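Side-chain contacts in hypothetical bacterial 6-phosphogluconolactonase (Bacteroides fragilis, PDB 3SCY), which probably hydrolyses 6-phosphogluconolactone to 6-phosphogluconate and folds as a seven-bladed beta-propeller: residues M16-Y21 with N328-F333; G233-F238 with K271-S276; F287-D290 with T295-K298; I332-Q337 with T343-D348. All blocks are in the same frame, centred on the assembly; numbering follows the deposited sequence.

Interaction 1: M16-Y21 with N328-F333; sequences MLVGTY and NVIQIF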
loop_
_atom_site.group_PDB
_atom_site.type_symbol
_atom_site.label_atom_id
_atom_site.label_comp_id
_atom_site.label_asym_id
_atom_site.label_seq_id
_atom_site.Cartn_x
_atom_site.Cartn_y
_atom_site.Cartn_z
HETATM N N MSE A 16 10.144 -3.028 11.598
HETATM C CA MSE A 16 8.816 -3.091 11.012
HETATM C C MSE A 16 7.893 -2.071 11.685
HETATM O O MSE A 16 7.833 -1.998 12.914
HETATM C CB MSE A 16 8.251 -4.509 11.148
HETATM C CG MSE A 16 6.844 -4.643 10.552
HETATM SE SE MSE A 16 6.279 -6.481 10.480
HETATM C CE MSE A 16 5.950 -6.731 12.146
ATOM N N LEU A 17 7.142 -1.359 10.874
ATOM C CA LEU A 17 6.110 -0.416 11.272
ATOM C C LEU A 17 4.775 -1.085 11.058
ATOM O O LEU A 17 4.546 -1.691 10.002
ATOM C CB LEU A 17 6.199 0.851 10.416
ATOM C CG LEU A 17 7.499 1.668 10.523
ATOM C CD1 LEU A 17 7.674 2.567 9.271
ATOM C CD2 LEU A 17 7.418 2.642 11.708
ATOM N N VAL A 18 3.874 -0.969 12.042
ATOM C CA VAL A 18 2.547 -1.553 11.936
ATOM C C VAL A 18 1.502 -0.478 12.164
ATOM O O VAL A 18 1.419 0.065 13.271
ATOM C CB VAL A 18 2.345 -2.718 12.927
ATOM C CG1 VAL A 18 0.934 -3.307 12.799
ATOM C CG2 VAL A 18 3.415 -3.795 12.716
ATOM N N GLY A 19 0.715 -0.213 11.129
ATOM C CA GLY A 19 -0.438 0.683 11.205
ATOM C C GLY A 19 -1.664 -0.140 11.584
ATOM O O GLY A 19 -1.747 -1.339 11.289
ATOM N N THR A 20 -2.625 0.505 12.246
ATOM C CA THR A 20 -3.846 -0.119 12.758
ATOM C C THR A 20 -5.057 0.781 12.689
ATOM O O THR A 20 -4.943 1.967 12.392
ATOM C CB THR A 20 -3.642 -0.417 14.269
ATOM O OG1 THR A 20 -3.603 0.821 15.007
ATOM C CG2 THR A 20 -2.390 -1.268 14.567
ATOM N N TYR A 21 -6.223 0.214 13.019
ATOM C CA TYR A 21 -7.416 1.004 13.317
ATOM C C TYR A 21 -7.471 1.104 14.831
ATOM O O TYR A 21 -7.163 0.132 15.529
ATOM C CB TYR A 21 -8.678 0.387 12.734
ATOM C CG TYR A 21 -8.799 0.635 11.249
ATOM C CD1 TYR A 21 -9.006 1.917 10.752
ATOM C CD2 TYR A 21 -8.668 -0.405 10.337
ATOM C CE1 TYR A 21 -9.131 2.149 9.384
ATOM C CE2 TYR A 21 -8.805 -0.188 8.969
ATOM C CZ TYR A 21 -9.011 1.095 8.494
ATOM O OH TYR A 21 -9.110 1.300 7.134
ATOM N N ASN A 328 -6.581 -10.051 14.925
ATOM C CA ASN A 328 -5.670 -9.242 15.730
ATOM C C ASN A 328 -4.282 -9.872 15.798
ATOM O O ASN A 328 -3.689 -9.984 16.879
ATOM C CB ASN A 328 -6.252 -9.011 17.155
ATOM C CG ASN A 328 -7.559 -8.271 17.123
ATOM O OD1 ASN A 328 -7.735 -7.308 16.359
ATOM N ND2 ASN A 328 -8.529 -8.769 17.879
ATOM N N VAL A 329 -3.766 -10.289 14.628
ATOM C CA VAL A 329 -2.446 -10.931 14.528
ATOM C C VAL A 329 -1.759 -10.593 13.225
ATOM O O VAL A 329 -2.418 -10.270 12.237
ATOM C CB VAL A 329 -2.476 -12.497 14.652
ATOM C CG1 VAL A 329 -2.861 -12.973 16.055
ATOM C CG2 VAL A 329 -3.350 -13.146 13.576
ATOM N N ILE A 330 -0.428 -10.723 13.226
ATOM C CA ILE A 330 0.416 -10.658 12.046
ATOM C C ILE A 330 0.916 -12.087 11.891
ATOM O O ILE A 330 1.651 -12.558 12.764
ATOM C CB ILE A 330 1.555 -9.636 12.086
ATOM C CG1 ILE A 330 0.978 -8.239 12.164
ATOM C CG2 ILE A 330 2.446 -9.794 10.815
ATOM C CD1 ILE A 330 1.996 -7.203 12.798
ATOM N N GLN A 331 0.453 -12.818 10.863
ATOM C CA GLN A 331 0.873 -14.201 10.640
ATOM C C GLN A 331 2.139 -14.235 9.819
ATOM O O GLN A 331 2.261 -13.469 8.843
ATOM C CB GLN A 331 -0.208 -14.944 9.898
ATOM C CG GLN A 331 -1.306 -15.515 10.730
ATOM C CD GLN A 331 -2.155 -16.337 9.796
ATOM O OE1 GLN A 331 -2.652 -15.834 8.794
ATOM N NE2 GLN A 331 -2.261 -17.624 10.049
ATOM N N ILE A 332 3.066 -15.142 10.165
ATOM C CA ILE A 332 4.340 -15.214 9.471
ATOM C C ILE A 332 4.413 -16.491 8.635
ATOM O O ILE A 332 4.309 -17.591 9.193
ATOM C CB ILE A 332 5.543 -15.143 10.469
ATOM C CG1 ILE A 332 5.334 -14.148 11.651
ATOM C CG2 ILE A 332 6.881 -14.949 9.742
ATOM C CD1 ILE A 332 5.092 -12.656 11.253
ATOM N N PHE A 333 4.612 -16.350 7.315
ATOM C CA PHE A 333 4.741 -17.485 6.403
ATOM C C PHE A 333 6.116 -17.556 5.790
ATOM O O PHE A 333 6.670 -16.547 5.366
ATOM C CB PHE A 333 3.699 -17.442 5.264
ATOM C CG PHE A 333 2.272 -17.514 5.735
ATOM C CD1 PHE A 333 1.569 -16.349 6.055
ATOM C CD2 PHE A 333 1.615 -18.736 5.834
ATOM C CE1 PHE A 333 0.260 -16.421 6.536
ATOM C CE2 PHE A 333 0.315 -18.805 6.329
ATOM C CZ PHE A 333 -0.372 -17.649 6.634
#
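Ile330 points its delta methyl at two side chains of the facing strand, Met16 and Val18, and meets each of them tip to tip. The CD1 of Ile330 comes to 3.7 Å from Val18 CG2 and to 4.0 Å from Val18 CG1, so a single methyl is set against the fork of the valine. Its other neighbour is the terminal methyl of Met16, a selenomethionine in this crystal, with CE 4.0 Å from Ile330 CD1. The Met16 chain runs straight through its first two torsions and then turns at the selenium (chi3 74°). This turn carries CE closer to Ile330 than the selenium itself, which stays 4.9 Å from the same CD1. Nothing polar crosses the contact, and the backbones stand well apart, with Val18 CA 9.4 Å from Ile330 CA, too far for strand pairing. The geometry is that of two sheets packed face to face through buried apolar side chains, as between adjacent blades of a beta-propeller. One partner is strand 13-20, held between strand 28-35 and the C-terminal strand 354-360 in the blade that joins the two chain ends; the other is strand 329-335 of the preceding blade. Phe32 of strand 28-35 touches both Met16 and Val18, while Leu321 of strand 319-324 packs on Met16 from the preceding blade.

Interaction 2: G233-F238 with K271-S276; sequences GTVIAF and KYLYAS
Aliphatic groups alone bridge Val235 to Leu273 and Ala275, and the flat groups of the two strands lie outside that bridge. The Phe238 ring carries Ile236 CG2 over one face, 3.5 Å above its plane and displaced toward the rim, a contact within strand 234-241 on the side that Val235 does not use. Tyr274 leaves its strand away from Val235, and its hydroxyl is hydrogen-bonded to Arg335 NE and Gly340 O in the next blade; the Tyr272 hydroxyl is bonded to Ala338 O. This is the interface of two consecutive blades in a seven-bladed beta-propeller: 234-241 is the third strand of one four-stranded sheet and 272-277 the second strand of the following one. The separation of 7.8 Å between Val235 CA and Ala275 CA, with no hydrogen bond across, marks sheets packed face to face rather than edge to edge.

Val235 directs its two methyls at different partners. With CG1 trans to the backbone N (chi1 174°), that branch faces Leu273, whose CD2 is a rather loose 4.3 Å away. The other branch addresses Ala275. Leu273 and Ala275 are two residues apart and so share one face of their strand, where Tyr226 and Ile228 of the Val235 blade also reach them. Ala275 meets the valine with its methyl alone, CB 3.9 Å from Val235 CG2.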
loop_
_atom_site.group_PDB
_atom_site.type_symbol
_atom_site.label_atom_id
_atom_site.label_comp_id
_atom_site.label_asym_id
_atom_site.label_seq_id
_atom_site.Cartn_x
_atom_site.Cartn_y
_atom_site.Cartn_z
ATOM N N GLY A 233 -12.335 -8.954 -7.745
ATOM C CA GLY A 233 -11.475 -10.006 -7.207
ATOM C C GLY A 233 -10.453 -10.481 -8.222
ATOM O O GLY A 233 -9.975 -11.615 -8.166
ATOM N N THR A 234 -10.170 -9.634 -9.187
ATOM C CA THR A 234 -9.243 -9.931 -10.252
ATOM C C THR A 234 -7.926 -9.209 -10.094
ATOM O O THR A 234 -7.844 -8.142 -9.473
ATOM C CB THR A 234 -9.840 -9.522 -11.621
ATOM O OG1 THR A 234 -10.221 -8.142 -11.589
ATOM C CG2 THR A 234 -11.047 -10.382 -12.028
ATOM N N VAL A 235 -6.894 -9.787 -10.708
ATOM C CA VAL A 235 -5.600 -9.144 -10.910
ATOM C C VAL A 235 -5.546 -8.817 -12.386
ATOM O O VAL A 235 -5.798 -9.699 -13.211
ATOM C CB VAL A 235 -4.370 -9.986 -10.453
ATOM C CG1 VAL A 235 -3.044 -9.296 -10.833
ATOM C CG2 VAL A 235 -4.411 -10.241 -8.956
ATOM N N ILE A 236 -5.219 -7.564 -12.705
ATOM C CA ILE A 236 -4.990 -7.149 -14.075
ATOM C C ILE A 236 -3.495 -6.902 -14.232
ATOM O O ILE A 236 -2.881 -6.168 -13.432
ATOM C CB ILE A 236 -5.827 -5.924 -14.492
ATOM C CG1 ILE A 236 -7.338 -6.243 -14.354
ATOM C CG2 ILE A 236 -5.491 -5.537 -15.935
ATOM C CD1 ILE A 236 -8.256 -5.011 -14.651
ATOM N N ALA A 237 -2.908 -7.555 -15.242
ATOM C CA ALA A 237 -1.512 -7.390 -15.610
ATOM C C ALA A 237 -1.430 -6.419 -16.759
ATOM O O ALA A 237 -2.223 -6.491 -17.701
ATOM C CB ALA A 237 -0.898 -8.727 -16.009
ATOM N N PHE A 238 -0.497 -5.493 -16.665
ATOM C CA PHE A 238 -0.258 -4.498 -17.690
ATOM C C PHE A 238 1.157 -4.409 -18.096
ATOM O O PHE A 238 2.065 -4.574 -17.268
ATOM C CB PHE A 238 -0.592 -3.074 -17.156
ATOM C CG PHE A 238 -1.979 -2.806 -16.637
ATOM C CD1 PHE A 238 -2.268 -2.948 -15.281
ATOM C CD2 PHE A 238 -2.953 -2.254 -17.465
ATOM C CE1 PHE A 238 -3.534 -2.644 -14.785
ATOM C CE2 PHE A 238 -4.210 -1.917 -16.962
ATOM C CZ PHE A 238 -4.500 -2.128 -15.632
ATOM N N LYS A 271 9.606 -13.589 -9.465
ATOM C CA LYS A 271 9.100 -14.869 -9.963
ATOM C C LYS A 271 7.655 -15.185 -9.542
ATOM O O LYS A 271 6.990 -15.974 -10.234
ATOM C CB LYS A 271 10.014 -16.008 -9.520
ATOM C CG LYS A 271 11.295 -16.080 -10.337
ATOM C CD LYS A 271 12.037 -17.385 -10.087
ATOM C CE LYS A 271 13.328 -17.461 -10.869
ATOM N NZ LYS A 271 14.018 -18.761 -10.665
ATOM N N TYR A 272 7.156 -14.573 -8.445
ATOM C CA TYR A 272 5.809 -14.859 -7.982
ATOM C C TYR A 272 5.107 -13.620 -7.592
ATOM O O TYR A 272 5.740 -12.652 -7.168
ATOM C CB TYR A 272 5.807 -15.837 -6.777
ATOM C CG TYR A 272 6.290 -17.216 -7.156
ATOM C CD1 TYR A 272 5.424 -18.150 -7.723
ATOM C CD2 TYR A 272 7.633 -17.557 -7.039
ATOM C CE1 TYR A 272 5.889 -19.382 -8.171
ATOM C CE2 TYR A 272 8.108 -18.782 -7.484
ATOM C CZ TYR A 272 7.230 -19.698 -8.033
ATOM O OH TYR A 272 7.711 -20.904 -8.494
ATOM N N LEU A 273 3.790 -13.626 -7.798
ATOM C CA LEU A 273 2.885 -12.549 -7.434
ATOM C C LEU A 273 1.896 -13.098 -6.407
ATOM O O LEU A 273 1.363 -14.201 -6.571
ATOM C CB LEU A 273 2.163 -11.994 -8.662
ATOM C CG LEU A 273 1.261 -10.772 -8.364
ATOM C CD1 LEU A 273 1.419 -9.717 -9.388
ATOM C CD2 LEU A 273 -0.214 -11.162 -8.200
ATOM N N TYR A 274 1.586 -12.283 -5.394
ATOM C CA TYR A 274 0.655 -12.658 -4.344
ATOM C C TYR A 274 -0.446 -11.621 -4.244
ATOM O O TYR A 274 -0.173 -10.418 -4.345
ATOM C CB TYR A 274 1.405 -12.748 -2.988
ATOM C CG TYR A 274 2.487 -13.802 -3.011
ATOM C CD1 TYR A 274 3.762 -13.514 -3.497
ATOM C CD2 TYR A 274 2.240 -15.086 -2.535
ATOM C CE1 TYR A 274 4.748 -14.505 -3.580
ATOM C CE2 TYR A 274 3.234 -16.065 -2.548
ATOM C CZ TYR A 274 4.475 -15.778 -3.096
ATOM O OH TYR A 274 5.427 -16.769 -3.136
ATOM N N ALA A 275 -1.682 -12.077 -4.009
ATOM C CA ALA A 275 -2.807 -11.169 -3.871
ATOM C C ALA A 275 -3.715 -11.669 -2.778
ATOM O O ALA A 275 -3.998 -12.869 -2.735
ATOM C CB ALA A 275 -3.557 -11.041 -5.193
ATOM N N SER A 276 -4.135 -10.792 -1.857
ATOM C CA SER A 276 -4.955 -11.249 -0.746
ATOM C C SER A 276 -6.444 -11.039 -0.968
ATOM O O SER A 276 -6.844 -10.163 -1.739
ATOM C CB SER A 276 -4.520 -10.598 0.565
ATOM O OG SER A 276 -4.824 -9.205 0.618
#

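Interaction 3: F287-D290 with T295-K298; sequences FKVD and TLTK
Phe287 and Lys298, paired across the strands, make the dense end of this contact. The ring atom Phe287 CD2 is 3.5 Å from the backbone Lys298 N, and the lysine's aliphatic chain then passes obliquely over the phenyl group. Lys298 CG stands 4.0 Å above one ring face, offset toward the rim. A bend at chi3 (-74°) keeps the chain near the ring, with Lys298 CE 3.7 Å from Phe287 CZ, while its NZ is held by the carbonyl of Ala252 in the preceding blade. On the same face Val289 and Leu296 run side by side, their CG2 and CD2 methyls 3.6 Å apart, and both meet Leu273 and Tyr226, which complete the apolar layer.

These strands form the outer beta hairpin of a propeller blade, 283-289 followed by 296-303. Lys288 and Thr297 are a hydrogen-bonded pair in it: Lys288 N donates to Thr297 O at 2.8 Å, and Thr297 N returns a bond to Lys288 O at 3.1 Å. Near the turn Asp290 N reaches Thr295 O almost linearly, with a 175° angle at the hydrogen.

The opposite face is looser. Lys288 and Thr297 are both exposed there, and the lysine's end leads away from the partner strand. A water donates to Lys288 O and lies 2.9 Å from Thr297 OG1, linking the pair at the surface. Asp290 OD1 turns back to Thr292 and Asn293 within the hairpin loop, and Thr295 OG1 bonds to Asn293 OD1.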
loop_
_atom_site.group_PDB
_atom_site.type_symbol
_atom_site.label_atom_id
_atom_site.label_comp_id
_atom_site.label_asym_id
_atom_site.label_seq_id
_atom_site.Cartn_x
_atom_site.Cartn_y
_atom_site.Cartn_z
ATOM N N PHE A 287 0.617 -16.653 -7.622
ATOM C CA PHE A 287 0.789 -16.757 -9.075
ATOM C C PHE A 287 2.235 -16.801 -9.463
ATOM O O PHE A 287 3.069 -16.088 -8.888
ATOM C CB PHE A 287 0.149 -15.574 -9.799
ATOM C CG PHE A 287 -1.325 -15.394 -9.552
ATOM C CD1 PHE A 287 -1.778 -14.668 -8.459
ATOM C CD2 PHE A 287 -2.265 -15.916 -10.438
ATOM C CE1 PHE A 287 -3.148 -14.485 -8.239
ATOM C CE2 PHE A 287 -3.631 -15.712 -10.229
ATOM C CZ PHE A 287 -4.064 -14.977 -9.143
ATOM N N LYS A 288 2.531 -17.620 -10.467
ATOM C CA LYS A 288 3.862 -17.689 -11.065
ATOM C C LYS A 288 3.908 -16.671 -12.170
ATOM O O LYS A 288 2.971 -16.602 -12.959
ATOM C CB LYS A 288 4.140 -19.098 -11.623
ATOM C CG LYS A 288 5.544 -19.262 -12.161
ATOM C CD LYS A 288 5.820 -20.711 -12.654
ATOM C CE LYS A 288 7.221 -21.147 -12.286
ATOM N NZ LYS A 288 8.266 -20.218 -12.807
ATOM N N VAL A 289 4.953 -15.835 -12.200
ATOM C CA VAL A 289 5.109 -14.813 -13.213
ATOM C C VAL A 289 5.976 -15.354 -14.338
ATOM O O VAL A 289 7.064 -15.877 -14.085
ATOM C CB VAL A 289 5.731 -13.533 -12.596
ATOM C CG1 VAL A 289 5.943 -12.456 -13.663
ATOM C CG2 VAL A 289 4.861 -12.992 -11.455
ATOM N N ASP A 290 5.519 -15.180 -15.580
ATOM C CA ASP A 290 6.343 -15.503 -16.742
ATOM C C ASP A 290 7.235 -14.270 -16.907
ATOM O O ASP A 290 6.719 -13.180 -17.168
ATOM C CB ASP A 290 5.470 -15.801 -17.966
ATOM C CG ASP A 290 6.260 -16.182 -19.214
ATOM O OD1 ASP A 290 6.925 -15.297 -19.788
ATOM O OD2 ASP A 290 6.186 -17.353 -19.628
ATOM N N THR A 295 2.971 -12.294 -17.779
ATOM C CA THR A 295 1.666 -12.909 -17.512
ATOM C C THR A 295 1.718 -13.826 -16.294
ATOM O O THR A 295 2.800 -14.223 -15.839
ATOM C CB THR A 295 1.157 -13.648 -18.763
ATOM O OG1 THR A 295 2.131 -14.606 -19.163
ATOM C CG2 THR A 295 0.845 -12.691 -19.917
ATOM N N LEU A 296 0.532 -14.190 -15.797
ATOM C CA LEU A 296 0.384 -14.931 -14.549
ATOM C C LEU A 296 -0.341 -16.253 -14.715
ATOM O O LEU A 296 -1.319 -16.342 -15.462
ATOM C CB LEU A 296 -0.421 -14.094 -13.535
ATOM C CG LEU A 296 0.095 -12.674 -13.244
ATOM C CD1 LEU A 296 -0.872 -11.915 -12.410
ATOM C CD2 LEU A 296 1.463 -12.701 -12.548
ATOM N N THR A 297 0.087 -17.243 -13.935
ATOM C CA THR A 297 -0.591 -18.536 -13.850
ATOM C C THR A 297 -0.681 -18.872 -12.339
ATOM O O THR A 297 0.350 -18.858 -11.644
ATOM C CB THR A 297 0.069 -19.601 -14.743
ATOM O OG1 THR A 297 1.444 -19.781 -14.411
ATOM C CG2 THR A 297 -0.036 -19.281 -16.231
ATOM N N LYS A 298 -1.911 -19.143 -11.825
ATOM C CA LYS A 298 -2.076 -19.456 -10.400
ATOM C C LYS A 298 -1.397 -20.771 -10.078
ATOM O O LYS A 298 -1.477 -21.728 -10.859
ATOM C CB LYS A 298 -3.549 -19.488 -9.984
ATOM C CG LYS A 298 -3.717 -19.352 -8.462
ATOM C CD LYS A 298 -5.137 -19.331 -7.973
ATOM C CE LYS A 298 -5.858 -18.050 -8.255
ATOM N NZ LYS A 298 -7.279 -18.131 -7.808
HETATM O O HOH W 1 2.939 -17.708 -15.714
#

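Interaction 4: I332-Q337 with T343-D348; sequences IFERDQ and TDIKKD
An Asx turn at Asp344 lies where the outer strand leaves its partner, and Ile332 packs against the residues that follow it. Asp344 OD1 accepts from Lys346 N at 2.9 Å, with the donor above the carboxylate plane. Just beside this turn Ile345 N gives a nearly straight bond (173°) to Ile332 O. A water bridges the two segments by accepting from both Ile332 N, 2.9 Å away, and Lys347 N, and it lies close to the carboxylates of Asp344 and Asp348.

The two strands are the outer hairpin of their propeller blade, and Glu334 and Thr343 form a hydrogen-bonded pair, the Glu334 N to Thr343 O bond measuring 2.7 Å. Thr343 lies with its side chain about 5 Å from the bound sodium ion. Ile345 holds CG1 between its backbone N and carbonyl carbon (chi1 71°), a torsion that turns CD1 toward Ile332, 3.5 Å from Ile332 CG2. Its other branch, CG2, meets Glu334 CB at 3.7 Å. On the side of Phe333, ring atom CE2 touches Asp344 CB at 3.7 Å, ring and carboxylate planes being inclined by 46°.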
loop_
_atom_site.group_PDB
_atom_site.type_symbol
_atom_site.label_atom_id
_atom_site.label_comp_id
_atom_site.label_asym_id
_atom_site.label_seq_id
_atom_site.Cartn_x
_atom_site.Cartn_y
_atom_site.Cartn_z
ATOM N N ILE A 332 3.066 -15.142 10.165
ATOM C CA ILE A 332 4.340 -15.214 9.471
ATOM C C ILE A 332 4.413 -16.491 8.635
ATOM O O ILE A 332 4.309 -17.591 9.193
ATOM C CB ILE A 332 5.543 -15.143 10.469
ATOM C CG1 ILE A 332 5.334 -14.148 11.651
ATOM C CG2 ILE A 332 6.881 -14.949 9.742
ATOM C CD1 ILE A 332 5.092 -12.656 11.253
ATOM N N PHE A 333 4.612 -16.350 7.315
ATOM C CA PHE A 333 4.741 -17.485 6.403
ATOM C C PHE A 333 6.116 -17.556 5.790
ATOM O O PHE A 333 6.670 -16.547 5.366
ATOM C CB PHE A 333 3.699 -17.442 5.264
ATOM C CG PHE A 333 2.272 -17.514 5.735
ATOM C CD1 PHE A 333 1.569 -16.349 6.055
ATOM C CD2 PHE A 333 1.615 -18.736 5.834
ATOM C CE1 PHE A 333 0.260 -16.421 6.536
ATOM C CE2 PHE A 333 0.315 -18.805 6.329
ATOM C CZ PHE A 333 -0.372 -17.649 6.634
ATOM N N GLU A 334 6.691 -18.746 5.762
ATOM C CA GLU A 334 7.950 -18.947 5.075
ATOM C C GLU A 334 7.637 -19.235 3.609
ATOM O O GLU A 334 6.703 -19.988 3.331
ATOM C CB GLU A 334 8.757 -20.085 5.728
ATOM C CG GLU A 334 10.132 -20.240 5.103
ATOM C CD GLU A 334 11.110 -21.177 5.780
ATOM O OE1 GLU A 334 10.804 -21.670 6.891
ATOM O OE2 GLU A 334 12.205 -21.386 5.208
ATOM N N ARG A 335 8.385 -18.625 2.689
ATOM C CA ARG A 335 8.261 -18.802 1.247
ATOM C C ARG A 335 9.208 -19.834 0.724
ATOM O O ARG A 335 10.403 -19.796 1.026
ATOM C CB ARG A 335 8.591 -17.508 0.501
ATOM C CG ARG A 335 7.568 -16.413 0.612
ATOM C CD ARG A 335 7.829 -15.294 -0.398
ATOM N NE ARG A 335 7.665 -15.704 -1.792
ATOM C CZ ARG A 335 8.653 -15.902 -2.659
ATOM N NH1 ARG A 335 9.912 -15.655 -2.312
ATOM N NH2 ARG A 335 8.390 -16.333 -3.886
ATOM N N ASP A 336 8.706 -20.710 -0.132
ATOM C CA ASP A 336 9.583 -21.617 -0.845
ATOM C C ASP A 336 9.901 -20.873 -2.114
ATOM O O ASP A 336 8.991 -20.594 -2.902
ATOM C CB ASP A 336 8.900 -22.976 -1.083
ATOM C CG ASP A 336 9.792 -23.982 -1.795
ATOM O OD1 ASP A 336 10.582 -23.564 -2.671
ATOM O OD2 ASP A 336 9.638 -25.186 -1.544
ATOM N N GLN A 337 11.169 -20.470 -2.289
ATOM C CA GLN A 337 11.547 -19.615 -3.422
ATOM C C GLN A 337 11.479 -20.341 -4.773
ATOM O O GLN A 337 11.300 -19.680 -5.795
ATOM C CB GLN A 337 12.924 -18.948 -3.185
ATOM C CG GLN A 337 12.978 -18.270 -1.789
ATOM C CD GLN A 337 13.520 -16.863 -1.719
ATOM O OE1 GLN A 337 13.075 -15.943 -2.423
ATOM N NE2 GLN A 337 14.393 -16.635 -0.753
ATOM N N THR A 343 4.340 -21.534 4.091
ATOM C CA THR A 343 4.261 -22.370 5.296
ATOM C C THR A 343 4.154 -21.486 6.525
ATOM O O THR A 343 5.061 -20.693 6.775
ATOM C CB THR A 343 5.488 -23.299 5.413
ATOM O OG1 THR A 343 5.634 -24.062 4.220
ATOM C CG2 THR A 343 5.406 -24.236 6.627
ATOM N N ASP A 344 3.072 -21.623 7.300
ATOM C CA ASP A 344 2.910 -20.882 8.551
ATOM C C ASP A 344 3.948 -21.410 9.543
ATOM O O ASP A 344 3.974 -22.618 9.848
ATOM C CB ASP A 344 1.476 -21.019 9.093
ATOM C CG ASP A 344 1.134 -20.140 10.283
ATOM O OD1 ASP A 344 2.063 -19.496 10.850
ATOM O OD2 ASP A 344 -0.043 -20.105 10.664
ATOM N N ILE A 345 4.822 -20.507 10.026
ATOM C CA ILE A 345 5.896 -20.877 10.953
ATOM C C ILE A 345 5.422 -20.760 12.404
ATOM O O ILE A 345 6.184 -21.102 13.315
ATOM C CB ILE A 345 7.202 -20.081 10.703
ATOM C CG1 ILE A 345 7.074 -18.590 11.120
ATOM C CG2 ILE A 345 7.731 -20.265 9.280
ATOM C CD1 ILE A 345 8.438 -17.817 11.072
ATOM N N LYS A 346 4.161 -20.333 12.613
ATOM C CA LYS A 346 3.496 -20.233 13.931
ATOM C C LYS A 346 4.295 -19.326 14.907
ATOM O O LYS A 346 4.654 -19.727 16.024
ATOM C CB LYS A 346 3.237 -21.645 14.551
ATOM C CG LYS A 346 2.500 -22.645 13.643
ATOM C CD LYS A 346 1.132 -22.177 13.147
ATOM C CE LYS A 346 -0.024 -22.573 14.026
ATOM N NZ LYS A 346 -1.318 -22.135 13.435
ATOM N N LYS A 347 4.576 -18.105 14.444
ATOM C CA LYS A 347 5.290 -17.067 15.197
ATOM C C LYS A 347 4.466 -15.779 15.125
ATOM O O LYS A 347 5.007 -14.682 14.925
ATOM C CB LYS A 347 6.729 -16.874 14.670
ATOM C CG LYS A 347 7.633 -18.095 14.880
ATOM C CD LYS A 347 9.111 -17.760 14.736
ATOM C CE LYS A 347 9.975 -18.995 14.597
ATOM N NZ LYS A 347 10.002 -19.809 15.841
ATOM N N ASP A 348 3.135 -15.916 15.292
ATOM C CA ASP A 348 2.185 -14.806 15.233
ATOM C C ASP A 348 2.538 -13.655 16.161
ATOM O O ASP A 348 2.971 -13.870 17.290
ATOM C CB ASP A 348 0.788 -15.271 15.611
ATOM C CG ASP A 348 0.068 -16.171 14.644
ATOM O OD1 ASP A 348 0.657 -16.506 13.577
ATOM O OD2 ASP A 348 -1.087 -16.547 14.944
HETATM O O HOH W 2 2.755 -17.226 12.162
HETATM O O HOH W 3 6.923 -22.819 2.230
#

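The segments of interactions 1 and 4 overlap at Ile332 and Phe333 on strand 329-335: Ile330 carries interaction 1, whereas Ile332 and Phe333 take part in interaction 4, and the centres are about 14 Å apart. Segment 271-276 of interaction 2 neighbours strand 283-289 of interaction 3 in the preceding blade, about 8 Å between centres, with probable backbone bonds such as Val289 N to Lys271 O (2.8 Å). Among the contacts between these two blades, Tyr274 OH to Arg335 NE (2.8 Å) connects interaction 2 with interaction 4. The sodium ion, whose site includes Gln302 and Leu342, lies beside the hairpin of interaction 4, and about 12 Å from the Lys298 side chain of interaction 3.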